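Local coordinates for protein putative polyketide synthase (Brevibacillus brevis, PDB 5HU7) that is the dehydratase domain of a trans-AT polyketide synthase and probably removes water from beta-hydroxyacyl intermediates of the growing polyketide chain, at residues Leu190-Leu195 with Val256-Ile261. Numbering follows the deposited sequence.
Sequences LVKLSL and VKYALI
Val-191 and Ala-259 form the hydrogen-bonded pair of two antiparallel strands: Val-191 N donates almost straight to Ala-259 O (2.8 Å), and Ala-259 N returns a bond to Val-191 O (3.0 Å). Leu-193 N adds a third, to Lys-257 O. On the side of Val-191 and Ala-259 the packing is close and apolar. Leu-193 CD1 meets Val-256 CG1 at 3.7 Å, the two side chains lying side by side, while Val-191 CG2, turned anti to its own carbonyl carbon, reaches Ile-261 CD1 (4.0 Å). Helix 212-227 covers this face, as the central helix does in the double hotdog fold of polyketide synthase dehydratases. Lys-257 and Tyr-258 together face Cys-281 in the next strand, a classic beta bulge. On the other face, the Tyr-258 ring is flanked by Leu-190 CG, 3.9 Å from Tyr-258 CD2, and by the aliphatic chain of Lys-192, whose CD approaches Tyr-258 OH at 3.7 Å; helix 145-150 also touches the ring. With the ring of Tyr-258 cut back to an alanine, a gap would probably open beside Leu-190 and the Lys-192 methylenes would lose their aromatic neighbour. Lys-192 is partly exposed, and its amine is salt-bridged to Asp-180. Past the last direct bond the chains separate: a water accepts from Leu-195 N (3.1 Å) and donates to Val-256 O (3.0 Å).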
loop_
_atom_site.group_PDB
_atom_site.type_symbol
_atom_site.label_atom_id
_atom_site.label_comp_id
_atom_site.label_asym_id
_atom_site.label_seq_id
_atom_site.Cartn_x
_atom_site.Cartn_y
_atom_site.Cartn_z
ATOM N N LEU A 190 -32.754 -22.190 -11.411
ATOM C CA LEU A 190 -31.387 -22.708 -11.354
ATOM C C LEU A 190 -30.786 -22.335 -12.690
ATOM O O LEU A 190 -31.230 -22.824 -13.730
ATOM C CB LEU A 190 -31.324 -24.220 -11.098
ATOM C CG LEU A 190 -29.931 -24.829 -11.165
ATOM C CD1 LEU A 190 -29.120 -24.458 -9.931
ATOM C CD2 LEU A 190 -30.012 -26.360 -11.358
ATOM N N VAL A 191 -29.827 -21.417 -12.670
ATOM C CA VAL A 191 -29.223 -20.913 -13.886
ATOM C C VAL A 191 -27.932 -21.640 -14.142
ATOM O O VAL A 191 -27.065 -21.636 -13.272
ATOM C CB VAL A 191 -28.931 -19.389 -13.754
ATOM C CG1 VAL A 191 -28.362 -18.831 -15.046
ATOM C CG2 VAL A 191 -30.179 -18.623 -13.364
ATOM N N LYS A 192 -27.769 -22.190 -15.337
ATOM C CA LYS A 192 -26.498 -22.793 -15.735
ATOM C C LYS A 192 -25.705 -21.667 -16.401
ATOM O O LYS A 192 -26.171 -21.065 -17.373
ATOM C CB LYS A 192 -26.694 -23.953 -16.699
ATOM C CG LYS A 192 -25.385 -24.651 -17.040
ATOM C CD LYS A 192 -25.624 -25.990 -17.698
ATOM C CE LYS A 192 -24.353 -26.606 -18.209
ATOM N NZ LYS A 192 -23.794 -25.876 -19.381
ATOM N N LEU A 193 -24.538 -21.372 -15.857
ATOM C CA LEU A 193 -23.715 -20.261 -16.312
ATOM C C LEU A 193 -22.573 -20.681 -17.194
ATOM O O LEU A 193 -21.952 -21.710 -16.971
ATOM C CB LEU A 193 -23.132 -19.517 -15.098
ATOM C CG LEU A 193 -24.147 -18.889 -14.175
ATOM C CD1 LEU A 193 -23.501 -18.520 -12.888
ATOM C CD2 LEU A 193 -24.829 -17.693 -14.820
ATOM N N SER A 194 -22.184 -19.775 -18.079
ATOM C CA SER A 194 -21.013 -19.926 -18.930
ATOM C C SER A 194 -20.436 -18.530 -18.987
ATOM O O SER A 194 -20.590 -17.804 -19.965
ATOM C CB SER A 194 -21.378 -20.525 -20.284
ATOM O OG SER A 194 -20.444 -20.179 -21.287
ATOM N N LEU A 195 -19.840 -18.136 -17.857
ATOM C CA LEU A 195 -19.281 -16.810 -17.682
ATOM C C LEU A 195 -18.140 -16.573 -18.670
ATOM O O LEU A 195 -17.402 -17.509 -18.985
ATOM C CB LEU A 195 -18.798 -16.604 -16.235
ATOM C CG LEU A 195 -19.890 -16.593 -15.167
ATOM C CD1 LEU A 195 -19.303 -16.606 -13.772
ATOM C CD2 LEU A 195 -20.820 -15.417 -15.344
ATOM N N VAL A 256 -17.725 -20.995 -10.470
ATOM C CA VAL A 256 -19.163 -20.777 -10.489
ATOM C C VAL A 256 -19.780 -21.254 -11.808
ATOM O O VAL A 256 -19.659 -20.591 -12.825
ATOM C CB VAL A 256 -19.464 -19.298 -10.197
ATOM C CG1 VAL A 256 -20.970 -19.012 -10.273
ATOM C CG2 VAL A 256 -18.885 -18.902 -8.835
ATOM N N LYS A 257 -20.416 -22.420 -11.784
ATOM C CA LYS A 257 -21.080 -22.986 -12.951
ATOM C C LYS A 257 -22.595 -22.842 -12.877
ATOM O O LYS A 257 -23.236 -22.842 -13.916
ATOM C CB LYS A 257 -20.667 -24.444 -13.110
ATOM C CG LYS A 257 -19.153 -24.649 -13.195
ATOM C CD LYS A 257 -18.443 -23.728 -14.206
ATOM C CE LYS A 257 -17.188 -24.335 -14.801
ATOM N NZ LYS A 257 -16.146 -24.619 -13.777
ATOM N N TYR A 258 -23.159 -22.636 -11.676
ATOM C CA TYR A 258 -24.594 -22.480 -11.481
ATOM C C TYR A 258 -24.896 -21.474 -10.429
ATOM O O TYR A 258 -24.147 -21.349 -9.455
ATOM C CB TYR A 258 -25.239 -23.788 -10.974
ATOM C CG TYR A 258 -25.233 -24.930 -11.966
ATOM C CD1 TYR A 258 -24.140 -25.778 -12.074
ATOM C CD2 TYR A 258 -26.337 -25.189 -12.760
ATOM C CE1 TYR A 258 -24.122 -26.816 -12.988
ATOM C CE2 TYR A 258 -26.331 -26.227 -13.682
ATOM C CZ TYR A 258 -25.226 -27.053 -13.781
ATOM O OH TYR A 258 -25.186 -28.086 -14.689
ATOM N N ALA A 259 -26.084 -20.872 -10.549
ATOM C CA ALA A 259 -26.638 -19.973 -9.548
ATOM C C ALA A 259 -28.062 -20.435 -9.255
ATOM O O ALA A 259 -28.856 -20.574 -10.174
ATOM C CB ALA A 259 -26.648 -18.537 -10.066
ATOM N N LEU A 260 -28.354 -20.758 -8.005
ATOM C CA LEU A 260 -29.696 -21.120 -7.566
ATOM C C LEU A 260 -30.265 -19.861 -6.943
ATOM O O LEU A 260 -29.643 -19.328 -6.045
ATOM C CB LEU A 260 -29.667 -22.246 -6.542
ATOM C CG LEU A 260 -31.035 -22.683 -5.975
ATOM C CD1 LEU A 260 -31.897 -23.296 -7.028
ATOM C CD2 LEU A 260 -30.855 -23.650 -4.865
ATOM N N ILE A 261 -31.390 -19.348 -7.455
ATOM C CA ILE A 261 -31.980 -18.111 -6.962
ATOM C C ILE A 261 -33.360 -18.440 -6.432
ATOM O O ILE A 261 -34.133 -19.123 -7.099
ATOM C CB ILE A 261 -32.067 -17.025 -8.076
ATOM C CG1 ILE A 261 -30.690 -16.727 -8.721
ATOM C CG2 ILE A 261 -32.674 -15.732 -7.526
ATOM C CD1 ILE A 261 -30.797 -16.294 -10.154
HETATM O O HOH W 1 -18.698 -19.953 -15.574
#